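Local coordinates for Lmo0131 protein (Listeria monocytogenes, PDB 4Q6J) that has no experimentally established function but carries an EAL domain of TIM-barrel type, a family generally assigned to cyclic-guanylate-specific phosphodiesterases, at residues L51-I54 with D55-D58; T76-K79 with Q80-L84; T103-T106 with F107-D110; E215-E218 with Q219-K222; Q232-Y235 with F236-L240. All coordinates share one frame; numbering follows the deposited sequence.

Contact 1 (L51-I54 with D55-D58); sequences LAPI and DFFD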
loop_
_atom_site.group_PDB
_atom_site.type_symbol
_atom_site.label_atom_id
_atom_site.label_comp_id
_atom_site.label_asym_id
_atom_site.label_seq_id
_atom_site.Cartn_x
_atom_site.Cartn_y
_atom_site.Cartn_z
ATOM N N LEU B 51 11.170 9.582 22.944
ATOM C CA LEU B 51 10.484 9.515 21.656
ATOM C C LEU B 51 9.361 8.484 21.627
ATOM O O LEU B 51 9.459 7.434 22.258
ATOM C CB LEU B 51 11.494 9.182 20.544
ATOM C CG LEU B 51 12.015 10.262 19.574
ATOM C CD1 LEU B 51 12.371 11.529 20.284
ATOM C CD2 LEU B 51 13.206 9.762 18.796
ATOM N N ALA B 52 8.307 8.826 20.882
ATOM C CA ALA B 52 7.169 7.964 20.550
ATOM C C ALA B 52 7.445 7.151 19.265
ATOM O O ALA B 52 8.193 7.607 18.410
ATOM C CB ALA B 52 5.930 8.829 20.385
ATOM N N PRO B 53 6.851 5.946 19.125
ATOM C CA PRO B 53 7.137 4.981 18.045
ATOM C C PRO B 53 7.064 5.523 16.614
ATOM O O PRO B 53 7.750 5.042 15.723
ATOM C CB PRO B 53 6.042 3.947 18.229
ATOM C CG PRO B 53 5.690 4.027 19.605
ATOM C CD PRO B 53 5.803 5.428 20.014
ATOM N N ILE B 54 6.219 6.518 16.410
ATOM C CA ILE B 54 6.051 7.141 15.106
ATOM C C ILE B 54 7.333 7.815 14.614
ATOM O O ILE B 54 7.613 7.861 13.415
ATOM C CB ILE B 54 4.866 8.144 15.129
ATOM C CG1 ILE B 54 4.633 8.750 13.745
ATOM C CG2 ILE B 54 5.038 9.197 16.217
ATOM C CD1 ILE B 54 3.267 8.387 13.151
ATOM N N ASP B 55 8.121 8.323 15.550
ATOM C CA ASP B 55 9.398 8.924 15.227
ATOM C C ASP B 55 10.506 7.898 14.950
ATOM O O ASP B 55 11.118 7.917 13.880
ATOM C CB ASP B 55 9.777 9.878 16.330
ATOM C CG ASP B 55 8.660 10.823 16.655
ATOM O OD1 ASP B 55 8.166 11.486 15.720
ATOM O OD2 ASP B 55 8.258 10.883 17.832
ATOM N N PHE B 56 10.724 6.981 15.891
ATOM C CA PHE B 56 11.841 6.037 15.808
ATOM C C PHE B 56 11.578 4.714 15.070
ATOM O O PHE B 56 12.479 3.892 14.981
ATOM C CB PHE B 56 12.481 5.788 17.194
ATOM C CG PHE B 56 11.581 5.077 18.192
ATOM C CD1 PHE B 56 10.726 5.787 19.023
ATOM C CD2 PHE B 56 11.622 3.697 18.327
ATOM C CE1 PHE B 56 9.920 5.123 19.950
ATOM C CE2 PHE B 56 10.820 3.045 19.253
ATOM C CZ PHE B 56 9.969 3.750 20.049
ATOM N N PHE B 57 10.422 4.552 14.443
ATOM C CA PHE B 57 10.125 3.277 13.793
ATOM C C PHE B 57 11.191 2.937 12.731
ATOM O O PHE B 57 11.620 1.793 12.624
ATOM C CB PHE B 57 8.669 3.270 13.208
ATOM C CG PHE B 57 8.532 2.607 11.854
ATOM C CD1 PHE B 57 8.373 1.241 11.750
ATOM C CD2 PHE B 57 8.735 3.339 10.706
ATOM C CE1 PHE B 57 8.326 0.636 10.515
ATOM C CE2 PHE B 57 8.695 2.737 9.478
ATOM C CZ PHE B 57 8.489 1.384 9.379
ATOM N N ASP B 58 11.561 3.912 11.921
ATOM C CA ASP B 58 12.330 3.605 10.741
ATOM C C ASP B 58 13.617 2.973 11.187
ATOM O O ASP B 58 14.062 1.982 10.643
ATOM C CB ASP B 58 12.633 4.881 9.954
ATOM C CG ASP B 58 11.782 5.023 8.713
ATOM O OD1 ASP B 58 11.036 6.013 8.615
ATOM O OD2 ASP B 58 11.859 4.150 7.832
#
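The ring of Phe56 is laid against the backbone of Leu51, Ala52 and Pro53, at the point where strand 50-51 gives way to helix 53-62, with Ala52 as the N-cap residue of that helix. Helix 53-62 belongs to the EAL domain, a TIM-barrel fold.

The polar part of the contact is one backbone hydrogen bond of the first turn: Asp55 N donates to Ala52 O over 2.9 Å with an N-H...O angle of 147°.

The aromatic part is a CH-pi contact. Pro53 CA stands over one face of the Phe56 ring, 3.8 Å from its centroid and 30° off the ring normal. With a chi1 of 66°, CG of Phe56 lies between its own backbone N and carbonyl carbon, which folds the ring back over the start of the helix. The side chains of Pro53 and Phe56 lie side by side and point the same way.

Leu51 makes an apolar contact through CB, which meets Phe56 CD1 at 3.8 Å; separately, Leu51 CG touches the methylene of the aspartate, 4.0 Å from Asp55 CB. Beyond the two segments, Phe56 also packs on Leu44 and Pro53 on Val42, both of strand 35-45, while Ile54 touches Ile54 of the second subunit. The ring carbon Pro53 CD lies 4.1 Å from Phe56 CE1.

Contact 2 (T76-K79 with Q80-L84); sequences TAIK and QINQL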
loop_
_atom_site.group_PDB
_atom_site.type_symbol
_atom_site.label_atom_id
_atom_site.label_comp_id
_atom_site.label_asym_id
_atom_site.label_seq_id
_atom_site.Cartn_x
_atom_site.Cartn_y
_atom_site.Cartn_z
ATOM N N THR B 76 7.928 -6.155 30.198
ATOM C CA THR B 76 7.602 -5.024 31.037
ATOM C C THR B 76 6.119 -5.042 31.399
ATOM O O THR B 76 5.760 -4.820 32.551
ATOM C CB THR B 76 7.910 -3.723 30.315
ATOM O OG1 THR B 76 9.263 -3.758 29.924
ATOM C CG2 THR B 76 7.683 -2.534 31.204
ATOM N N ALA B 77 5.264 -5.327 30.421
ATOM C CA ALA B 77 3.820 -5.353 30.669
ATOM C C ALA B 77 3.451 -6.479 31.633
ATOM O O ALA B 77 2.655 -6.293 32.543
ATOM C CB ALA B 77 3.037 -5.497 29.380
ATOM N N ILE B 78 4.029 -7.646 31.431
ATOM C CA ILE B 78 3.718 -8.776 32.289
ATOM C C ILE B 78 4.108 -8.503 33.746
ATOM O O ILE B 78 3.362 -8.795 34.670
ATOM C CB ILE B 78 4.377 -10.044 31.745
ATOM C CG1 ILE B 78 3.600 -10.494 30.509
ATOM C CG2 ILE B 78 4.461 -11.114 32.814
ATOM C CD1 ILE B 78 4.250 -11.574 29.716
ATOM N N LYS B 79 5.281 -7.922 33.950
ATOM C CA LYS B 79 5.696 -7.559 35.290
ATOM C C LYS B 79 4.709 -6.571 35.907
ATOM O O LYS B 79 4.300 -6.707 37.055
ATOM C CB LYS B 79 7.090 -6.947 35.233
ATOM C CG LYS B 79 8.175 -7.949 34.932
ATOM C CD LYS B 79 9.413 -7.241 34.376
ATOM C CE LYS B 79 10.638 -8.132 34.319
ATOM N NZ LYS B 79 10.267 -9.529 34.037
ATOM N N GLN B 80 4.330 -5.568 35.130
ATOM C CA GLN B 80 3.408 -4.544 35.603
ATOM C C GLN B 80 2.006 -5.067 35.988
ATOM O O GLN B 80 1.405 -4.602 36.960
ATOM C CB GLN B 80 3.275 -3.458 34.560
ATOM C CG GLN B 80 2.613 -2.192 35.086
ATOM C CD GLN B 80 3.264 -1.667 36.350
ATOM O OE1 GLN B 80 2.778 -1.881 37.455
ATOM N NE2 GLN B 80 4.374 -0.975 36.183
ATOM N N ILE B 81 1.481 -6.004 35.209
ATOM C CA ILE B 81 0.193 -6.621 35.487
ATOM C C ILE B 81 0.313 -7.397 36.780
ATOM O O ILE B 81 -0.558 -7.297 37.647
ATOM C CB ILE B 81 -0.198 -7.568 34.363
ATOM C CG1 ILE B 81 -0.511 -6.789 33.096
ATOM C CG2 ILE B 81 -1.390 -8.404 34.753
ATOM C CD1 ILE B 81 -0.577 -7.690 31.875
ATOM N N ASN B 82 1.397 -8.168 36.907
ATOM C CA ASN B 82 1.644 -8.944 38.129
ATOM C C ASN B 82 1.653 -8.067 39.352
ATOM O O ASN B 82 1.080 -8.425 40.359
ATOM C CB ASN B 82 2.962 -9.730 38.074
ATOM C CG ASN B 82 2.900 -10.902 37.127
ATOM O OD1 ASN B 82 1.827 -11.356 36.720
ATOM N ND2 ASN B 82 4.061 -11.408 36.781
ATOM N N GLN B 83 2.298 -6.912 39.249
ATOM C CA GLN B 83 2.329 -5.972 40.366
ATOM C C GLN B 83 0.943 -5.473 40.806
ATOM O O GLN B 83 0.717 -5.288 41.987
ATOM C CB GLN B 83 3.263 -4.789 40.085
ATOM C CG GLN B 83 3.571 -3.962 41.316
ATOM C CD GLN B 83 2.701 -2.715 41.466
ATOM O OE1 GLN B 83 2.773 -2.006 42.478
ATOM N NE2 GLN B 83 1.893 -2.436 40.459
ATOM N N LEU B 84 0.027 -5.272 39.868
ATOM C CA LEU B 84 -1.244 -4.624 40.169
ATOM C C LEU B 84 -2.277 -5.605 40.666
ATOM O O LEU B 84 -3.452 -5.292 40.720
ATOM C CB LEU B 84 -1.787 -3.854 38.960
ATOM C CG LEU B 84 -0.914 -2.645 38.612
ATOM C CD1 LEU B 84 -1.204 -2.110 37.226
ATOM C CD2 LEU B 84 -1.088 -1.557 39.641
#
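Four successive i to i+4 backbone bonds, with N-H...O angles of 156° to 167°, carry helix 66-83 across this contact: Gln80 N to Thr76 O, Ile81 N to Ala77 O, Asn82 N to Ile78 O and Gln83 N to Lys79 O. Of these, Ile81 N to Ala77 O is the shortest at 2.9 Å.

Side chains meet mainly on the flank shared by Ile78 and Asn82, which lie alongside each other and point the same way. Ile78 CG2 reaches Asn82 ND2 at 4.0 Å, a methyl against the amide nitrogen. A chi1 of -72° sets CG of Asn82 beside its own backbone N, and CG thus comes to 3.3 Å from Ile78 O. The amide is held from further along the chain, OD1 accepting from Lys117 N and ND2 donating to His115 O.

In the TIM barrel of this EAL domain the helix packs against the sheet: Ala77 and Ile81 touch Ile92 and Ile90 of strand 89-95, and Ile78 rests on Val112 of helix 102-115. Ile81 CG1 also lies close over the preceding turn, 3.3 Å from Ala77 O. Leu84 is the first residue to leave helical backbone angles, and its N still donates to Gln80 O at 3.3 Å.

Contact 3 (T103-T106 with F107-D110); sequences TYMT and FLHD. With ACY (acetic acid), chain S; ACY (acetic acid), chain C.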
loop_
_atom_site.group_PDB
_atom_site.type_symbol
_atom_site.label_atom_id
_atom_site.label_comp_id
_atom_site.label_asym_id
_atom_site.label_seq_id
_atom_site.Cartn_x
_atom_site.Cartn_y
_atom_site.Cartn_z
ATOM N N THR B 103 6.160 -18.824 15.133
ATOM C CA THR B 103 7.371 -18.886 15.903
ATOM C C THR B 103 7.371 -17.825 17.013
ATOM O O THR B 103 7.690 -18.117 18.164
ATOM C CB THR B 103 8.578 -18.779 14.985
ATOM O OG1 THR B 103 8.712 -20.002 14.239
ATOM C CG2 THR B 103 9.808 -18.559 15.789
ATOM N N TYR B 104 6.976 -16.601 16.681
ATOM C CA TYR B 104 6.830 -15.591 17.724
ATOM C C TYR B 104 5.710 -15.932 18.679
ATOM O O TYR B 104 5.859 -15.804 19.862
ATOM C CB TYR B 104 6.557 -14.192 17.174
ATOM C CG TYR B 104 6.424 -13.228 18.326
ATOM C CD1 TYR B 104 7.531 -12.856 19.041
ATOM C CD2 TYR B 104 5.182 -12.746 18.739
ATOM C CE1 TYR B 104 7.425 -12.011 20.110
ATOM C CE2 TYR B 104 5.070 -11.898 19.819
ATOM C CZ TYR B 104 6.195 -11.545 20.507
ATOM O OH TYR B 104 6.132 -10.725 21.610
HETATM N N MSE B 105 4.563 -16.328 18.160
HETATM C CA MSE B 105 3.394 -16.466 19.011
HETATM C C MSE B 105 3.518 -17.666 19.931
HETATM O O MSE B 105 2.830 -17.775 20.940
HETATM C CB MSE B 105 2.109 -16.508 18.177
HETATM C CG MSE B 105 1.756 -15.140 17.541
HETATM SE SE MSE B 105 1.374 -13.702 18.860
HETATM C CE MSE B 105 -0.480 -14.221 19.250
ATOM N N THR B 106 4.416 -18.573 19.585
ATOM C CA THR B 106 4.695 -19.729 20.429
ATOM C C THR B 106 5.571 -19.321 21.572
ATOM O O THR B 106 5.301 -19.650 22.703
ATOM C CB THR B 106 5.378 -20.815 19.638
ATOM O OG1 THR B 106 4.384 -21.486 18.858
ATOM C CG2 THR B 106 6.053 -21.806 20.571
ATOM N N PHE B 107 6.613 -18.565 21.283
ATOM C CA PHE B 107 7.376 -17.967 22.360
ATOM C C PHE B 107 6.555 -17.103 23.319
ATOM O O PHE B 107 6.798 -17.116 24.520
ATOM C CB PHE B 107 8.492 -17.105 21.821
ATOM C CG PHE B 107 9.300 -16.498 22.896
ATOM C CD1 PHE B 107 10.050 -17.308 23.742
ATOM C CD2 PHE B 107 9.277 -15.142 23.116
ATOM C CE1 PHE B 107 10.794 -16.762 24.760
ATOM C CE2 PHE B 107 10.032 -14.602 24.113
ATOM C CZ PHE B 107 10.786 -15.412 24.935
ATOM N N LEU B 108 5.613 -16.338 22.771
ATOM C CA LEU B 108 4.840 -15.428 23.592
ATOM C C LEU B 108 3.903 -16.215 24.492
ATOM O O LEU B 108 3.745 -15.917 25.659
ATOM C CB LEU B 108 4.052 -14.421 22.743
ATOM C CG LEU B 108 3.134 -13.506 23.582
ATOM C CD1 LEU B 108 3.915 -12.657 24.553
ATOM C CD2 LEU B 108 2.249 -12.627 22.737
ATOM N N HIS B 109 3.270 -17.219 23.928
ATOM C CA HIS B 109 2.430 -18.140 24.674
ATOM C C HIS B 109 3.195 -18.779 25.819
ATOM O O HIS B 109 2.671 -18.958 26.921
ATOM C CB HIS B 109 1.959 -19.243 23.738
ATOM C CG HIS B 109 1.330 -20.393 24.442
ATOM N ND1 HIS B 109 2.057 -21.296 25.186
ATOM C CD2 HIS B 109 0.043 -20.798 24.509
ATOM C CE1 HIS B 109 1.243 -22.203 25.691
ATOM N NE2 HIS B 109 0.016 -21.925 25.291
ATOM N N ASP B 110 4.433 -19.165 25.536
ATOM C CA ASP B 110 5.280 -19.818 26.520
ATOM C C ASP B 110 5.723 -18.858 27.597
ATOM O O ASP B 110 5.706 -19.188 28.784
ATOM C CB ASP B 110 6.522 -20.344 25.845
ATOM C CG ASP B 110 6.257 -21.562 25.039
ATOM O OD1 ASP B 110 5.081 -21.960 24.901
ATOM O OD2 ASP B 110 7.241 -22.122 24.535
HETATM C C ACY S . 8.483 -17.318 11.397
HETATM O O ACY S . 8.613 -18.545 11.398
HETATM O OXT ACY S . 7.419 -16.777 11.732
HETATM C CH3 ACY S . 9.616 -16.451 10.954
HETATM C C ACY C . 5.791 -18.681 10.920
HETATM O O ACY C . 6.319 -19.114 11.948
HETATM O OXT ACY C . 6.466 -18.242 9.978
HETATM C CH3 ACY C . 4.301 -18.650 10.806
#
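Thr103 and Phe107 begin this contact with a weak backbone bond, and the same threonine holds two acetic acid molecules, probably from the crystallisation liquor. Phe107 N reaches Thr103 O at 3.3 Å, long but nearly straight at 174°. Thr103 N donates to O of the chain C acetic acid, while Thr103 OG1 binds O of the chain S molecule at 3.2 Å. Acetic acid is also bonded to Thr103 of the third subunit, whose OG1 makes a weak hydrogen bond with OG1 of Thr103 here.

Further along, the backbone bonds are firmer: Leu108 N to Tyr104 O and Asp110 N to Thr106 O both measure 3.0 Å.

On the buried flank, the Tyr104 ring and the Leu108 side chain meet at a slant, with Tyr104 CE2 4.0 Å from Leu108 CB. A trans chi1 of -180° swings the tyrosine ring along the helix toward that leucine. Selenomethionine Met105 lies alongside Leu108, pointing the same way, its SE 4.1 Å from Leu108 CD2.

On the outer flank, Asp110 OD1 accepts from His109 ND1 on its anti lone pair, 3.1 Å away, with the oxygen 19° out of the imidazole plane.

Met105 and Leu108 both touch Ile124 of strand 122-127 and Ile145 of helix 136-146, an outer helix packed on a barrel strand and its neighbouring helix, as in a TIM barrel.

Contact 4 (E215-E218 with Q219-K222); sequences EDME and QVEK. With EDO (1,2-ethanediol), chain L.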
loop_
_atom_site.group_PDB
_atom_site.type_symbol
_atom_site.label_atom_id
_atom_site.label_comp_id
_atom_site.label_asym_id
_atom_site.label_seq_id
_atom_site.Cartn_x
_atom_site.Cartn_y
_atom_site.Cartn_z
ATOM N N GLU B 215 -11.661 13.615 23.782
ATOM C CA GLU B 215 -11.082 14.882 24.176
ATOM C C GLU B 215 -11.990 15.738 25.068
ATOM O O GLU B 215 -11.496 16.536 25.864
ATOM C CB GLU B 215 -10.649 15.646 22.928
ATOM C CG GLU B 215 -9.579 14.913 22.133
ATOM C CD GLU B 215 -8.185 15.463 22.355
ATOM O OE1 GLU B 215 -8.061 16.683 22.585
ATOM O OE2 GLU B 215 -7.213 14.688 22.286
ATOM N N ASP B 216 -13.310 15.585 24.959
ATOM C CA ASP B 216 -14.207 16.473 25.708
ATOM C C ASP B 216 -15.501 15.821 26.190
ATOM O O ASP B 216 -15.880 14.750 25.734
ATOM C CB ASP B 216 -14.478 17.778 24.942
ATOM C CG ASP B 216 -15.360 17.593 23.699
ATOM O OD1 ASP B 216 -16.248 16.744 23.658
ATOM O OD2 ASP B 216 -15.189 18.354 22.745
HETATM N N MSE B 217 -16.166 16.495 27.115
HETATM C CA MSE B 217 -17.351 15.953 27.752
HETATM C C MSE B 217 -18.542 15.775 26.777
HETATM O O MSE B 217 -19.329 14.888 26.941
HETATM C CB MSE B 217 -17.717 16.813 28.982
HETATM C CG MSE B 217 -18.832 16.244 29.868
HETATM SE SE MSE B 217 -18.418 14.516 30.665
HETATM C CE MSE B 217 -20.128 13.666 30.366
ATOM N N GLU B 218 -18.649 16.628 25.761
ATOM C CA GLU B 218 -19.724 16.488 24.788
ATOM C C GLU B 218 -19.591 15.170 24.012
ATOM O O GLU B 218 -20.594 14.518 23.699
ATOM C CB GLU B 218 -19.794 17.698 23.843
ATOM C CG GLU B 218 -20.315 18.978 24.506
ATOM C CD GLU B 218 -20.452 20.183 23.552
ATOM O OE1 GLU B 218 -20.663 19.994 22.333
ATOM O OE2 GLU B 218 -20.360 21.337 24.037
ATOM N N GLN B 219 -18.350 14.779 23.717
ATOM C CA GLN B 219 -18.083 13.459 23.159
ATOM C C GLN B 219 -18.502 12.365 24.118
ATOM O O GLN B 219 -19.115 11.395 23.695
ATOM C CB GLN B 219 -16.604 13.275 22.824
ATOM C CG GLN B 219 -16.218 13.796 21.449
ATOM C CD GLN B 219 -14.714 13.843 21.248
ATOM O OE1 GLN B 219 -13.956 14.204 22.145
ATOM N NE2 GLN B 219 -14.279 13.467 20.067
ATOM N N VAL B 220 -18.152 12.503 25.392
ATOM C CA VAL B 220 -18.524 11.506 26.381
ATOM C C VAL B 220 -20.032 11.281 26.425
ATOM O O VAL B 220 -20.529 10.150 26.463
ATOM C CB VAL B 220 -18.030 11.892 27.764
ATOM C CG1 VAL B 220 -18.604 10.929 28.820
ATOM C CG2 VAL B 220 -16.505 11.890 27.779
ATOM N N GLU B 221 -20.763 12.382 26.401
ATOM C CA GLU B 221 -22.210 12.301 26.426
ATOM C C GLU B 221 -22.722 11.438 25.253
ATOM O O GLU B 221 -23.525 10.530 25.462
ATOM C CB GLU B 221 -22.809 13.700 26.393
ATOM C CG GLU B 221 -22.560 14.469 27.661
ATOM C CD GLU B 221 -22.935 15.943 27.536
ATOM O OE1 GLU B 221 -23.257 16.396 26.418
ATOM O OE2 GLU B 221 -22.914 16.654 28.555
ATOM N N LYS B 222 -22.238 11.715 24.034
ATOM C CA LYS B 222 -22.699 11.017 22.833
ATOM C C LYS B 222 -22.327 9.556 22.846
ATOM O O LYS B 222 -23.129 8.700 22.543
ATOM C CB LYS B 222 -22.112 11.656 21.587
ATOM C CG LYS B 222 -22.584 13.082 21.388
ATOM C CD LYS B 222 -22.146 13.640 20.063
ATOM C CE LYS B 222 -22.602 15.092 19.909
ATOM N NZ LYS B 222 -21.760 16.018 20.712
HETATM C C1 EDO L . -5.718 12.173 22.448
HETATM O O1 EDO L . -7.004 12.268 23.063
HETATM C C2 EDO L . -5.114 10.799 22.627
HETATM O O2 EDO L . -4.844 10.537 24.002
#
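Gln219 reaches its extended side chain back over the start of helix 217-225, its amide oxygen taking up the backbone N-H groups of Glu215 and Asp216. Glu215 N donates to Gln219 OE1 over 2.9 Å, tilted out of the amide carbonyl plane; the bond from Asp216 N to the same OE1 is longer, 3.2 Å, but lies in that plane. The reciprocal bond runs from Gln219 N to Asp216 OD1, 2.9 Å long and nearly straight at 163°, meeting the carboxylate almost along its C-O axis. This bond and that from Asp216 N make a capping box with Asp216 as N-cap; the Glu215 N bond is an addition to it. A chi1 of 71° places the aspartate CG between its own backbone N and carbonyl carbon, which turns OD1 toward the first turn.

The two side chains cross at about a right angle, their carboxylate and amide planes 58° apart. Gln219 NE2 donates to Ile182 O.

On another flank, selenomethionine Met217 bends and crosses Val220 obliquely, and Met217 CE presses to 3.5 Å from Val220 CG1, tighter than usual for two carbons. The same CE lies 3.7 Å from Glu221 CG.

Before the helix, Glu215 OE2 accepts from O1 of a 1,2-ethanediol and also from Ser8 N of the second subunit, so this carboxylate joins the subunits. Bonds at OE1 and NE2 hold the Gln219 amide at both ends, which settles its flip. The Asp216 carboxylate sits at the N-terminal end of the helix, where the helix dipole would probably favour its negative charge.

Contact 5 (Q232-Y235 with F236-L240); sequences QGYY and FSRPL. With EDO (1,2-ethanediol), chain R; EDO (1,2-ethanediol), chain L.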
loop_
_atom_site.group_PDB
_atom_site.type_symbol
_atom_site.label_atom_id
_atom_site.label_comp_id
_atom_site.label_asym_id
_atom_site.label_seq_id
_atom_site.Cartn_x
_atom_site.Cartn_y
_atom_site.Cartn_z
ATOM N N GLN B 232 -10.798 6.277 26.090
ATOM C CA GLN B 232 -9.400 6.582 26.217
ATOM C C GLN B 232 -9.159 7.936 25.503
ATOM O O GLN B 232 -9.712 8.196 24.457
ATOM C CB GLN B 232 -8.614 5.443 25.561
ATOM C CG GLN B 232 -7.150 5.523 25.624
ATOM C CD GLN B 232 -6.525 4.323 24.972
ATOM O OE1 GLN B 232 -7.172 3.313 24.766
ATOM N NE2 GLN B 232 -5.271 4.429 24.646
ATOM N N GLY B 233 -8.365 8.805 26.092
ATOM C CA GLY B 233 -8.021 10.027 25.409
ATOM C C GLY B 233 -7.606 11.088 26.385
ATOM O O GLY B 233 -7.692 10.885 27.587
ATOM N N TYR B 234 -7.191 12.229 25.852
ATOM C CA TYR B 234 -6.666 13.335 26.644
ATOM C C TYR B 234 -7.582 13.768 27.804
ATOM O O TYR B 234 -7.111 14.186 28.869
ATOM C CB TYR B 234 -6.331 14.536 25.732
ATOM C CG TYR B 234 -5.209 15.370 26.272
ATOM C CD1 TYR B 234 -3.884 15.000 26.069
ATOM C CD2 TYR B 234 -5.468 16.515 27.019
ATOM C CE1 TYR B 234 -2.853 15.759 26.584
ATOM C CE2 TYR B 234 -4.436 17.285 27.537
ATOM C CZ TYR B 234 -3.135 16.903 27.320
ATOM O OH TYR B 234 -2.108 17.676 27.835
ATOM N N TYR B 235 -8.887 13.654 27.599
ATOM C CA TYR B 235 -9.877 14.110 28.577
ATOM C C TYR B 235 -9.706 13.423 29.928
ATOM O O TYR B 235 -10.043 13.976 30.994
ATOM C CB TYR B 235 -11.297 13.884 28.047
ATOM C CG TYR B 235 -12.385 14.417 28.959
ATOM C CD1 TYR B 235 -12.621 15.780 29.063
ATOM C CD2 TYR B 235 -13.179 13.562 29.715
ATOM C CE1 TYR B 235 -13.610 16.277 29.899
ATOM C CE2 TYR B 235 -14.165 14.045 30.562
ATOM C CZ TYR B 235 -14.380 15.411 30.650
ATOM O OH TYR B 235 -15.360 15.929 31.483
ATOM N N PHE B 236 -9.185 12.209 29.877
ATOM C CA PHE B 236 -8.905 11.460 31.075
ATOM C C PHE B 236 -7.422 11.569 31.387
ATOM O O PHE B 236 -7.047 12.129 32.428
ATOM C CB PHE B 236 -9.401 10.035 30.903
ATOM C CG PHE B 236 -10.880 9.973 30.660
ATOM C CD1 PHE B 236 -11.762 10.161 31.704
ATOM C CD2 PHE B 236 -11.392 9.823 29.375
ATOM C CE1 PHE B 236 -13.133 10.149 31.494
ATOM C CE2 PHE B 236 -12.767 9.813 29.151
ATOM C CZ PHE B 236 -13.639 9.967 30.212
ATOM N N SER B 237 -6.578 11.088 30.476
ATOM C CA SER B 237 -5.122 11.206 30.665
ATOM C C SER B 237 -4.299 10.891 29.405
ATOM O O SER B 237 -4.531 9.877 28.750
ATOM C CB SER B 237 -4.653 10.298 31.818
ATOM O OG SER B 237 -3.286 10.508 32.135
ATOM N N ARG B 238 -3.332 11.752 29.081
ATOM C CA ARG B 238 -2.281 11.394 28.142
ATOM C C ARG B 238 -1.556 10.132 28.645
ATOM O O ARG B 238 -1.685 9.759 29.811
ATOM C CB ARG B 238 -1.288 12.539 28.060
ATOM C CG ARG B 238 -0.663 12.903 29.396
ATOM C CD ARG B 238 -0.077 14.304 29.370
ATOM N NE ARG B 238 1.377 14.274 29.481
ATOM C CZ ARG B 238 2.061 14.515 30.598
ATOM N NH1 ARG B 238 1.422 14.814 31.715
ATOM N NH2 ARG B 238 3.390 14.455 30.599
ATOM N N PRO B 239 -0.786 9.471 27.775
ATOM C CA PRO B 239 0.030 8.362 28.284
ATOM C C PRO B 239 1.133 8.852 29.242
ATOM O O PRO B 239 1.711 9.909 29.012
ATOM C CB PRO B 239 0.623 7.770 27.005
ATOM C CG PRO B 239 -0.326 8.213 25.930
ATOM C CD PRO B 239 -0.703 9.576 26.311
ATOM N N LEU B 240 1.399 8.101 30.306
ATOM C CA LEU B 240 2.336 8.513 31.359
ATOM C C LEU B 240 3.151 7.323 31.842
ATOM O O LEU B 240 2.701 6.180 31.721
ATOM C CB LEU B 240 1.590 9.051 32.571
ATOM C CG LEU B 240 0.800 10.328 32.418
ATOM C CD1 LEU B 240 -0.082 10.466 33.620
ATOM C CD2 LEU B 240 1.747 11.505 32.260
HETATM C C1 EDO R . -4.342 14.803 30.124
HETATM O O1 EDO R . -2.952 14.736 30.433
HETATM C C2 EDO R . -4.963 15.738 31.145
HETATM O O2 EDO R . -6.380 15.810 30.979
HETATM C C1 EDO L . -5.718 12.173 22.448
HETATM O O1 EDO L . -7.004 12.268 23.063
HETATM C C2 EDO L . -5.114 10.799 22.627
HETATM O O2 EDO L . -4.844 10.537 24.002
#
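Gly233 O takes two backbone hydrogen bonds at once, from Phe236 N and from Ser237 N, closing a tight turn in the loop between strand 230-231 and helix 242-248. The first is 3.0 Å long, with the donor 38° above the carbonyl plane; the second is 3.1 Å. Ser237 OG adds a bond to Arg238 O at 2.9 Å, on a lone pair of that oxygen.

The aromatic part is a T-shaped pair. Tyr235 turns its edge to the face of Phe236, the planes 88° apart and the centroids 5.1 Å from each other. The touching atom is Tyr235 CD2, 3.7 Å from Phe236 CZ and offset toward the rim of the phenylalanine ring.

Tyr234 and Arg238 lie side by side, pointing the same way, with ring and guanidinium planes 43° apart and Tyr234 CE1 3.9 Å from Arg238 CB. Arg238 CG lies between its backbone N and carbonyl carbon, bringing CD beside Tyr234 CE1. Their polar ends go to the second subunit: Arg238 NE makes a salt bridge with its Asp5, and Tyr234 OH bonds to the backbone O of that same residue.

Two 1,2-ethanediol molecules, probably from the crystallisation liquor, fit around the turn. One places C1 over the centre of the Tyr234 ring and donates from O2 to Tyr234 O, while Arg238 N reaches its O1 in a weak bond. O1 of the other accepts from Tyr234 N at 2.8 Å.

Just past strand 230-231, the Gln232 amide bonds to Gln25, Glu39 and Lys176, tying the start of this loop to barrel strands of the EAL domain.

In the fold
Followed from the N terminus, the five contacts come in series, none nesting in or crossing another. Contact 1 closes the first turn of helix 53-62, after strand 50-51. The next helix, 66-83, holds contact 2 at its C-terminal end, and contact 3 lies in helix 102-115, about 5 Å away at the nearest atoms. Contact 4 caps helix 217-225 within the beta-alpha-beta unit that runs from strand 208-211 to strand 230-231; contact 5 is the loop that follows. These last two touch, for Met217 and Asp216 pack on Tyr235, and they share a 1,2-ethanediol. Contacts 3 and 4 lie on opposite sides of the chain's centre, their own centres about 40 Å apart.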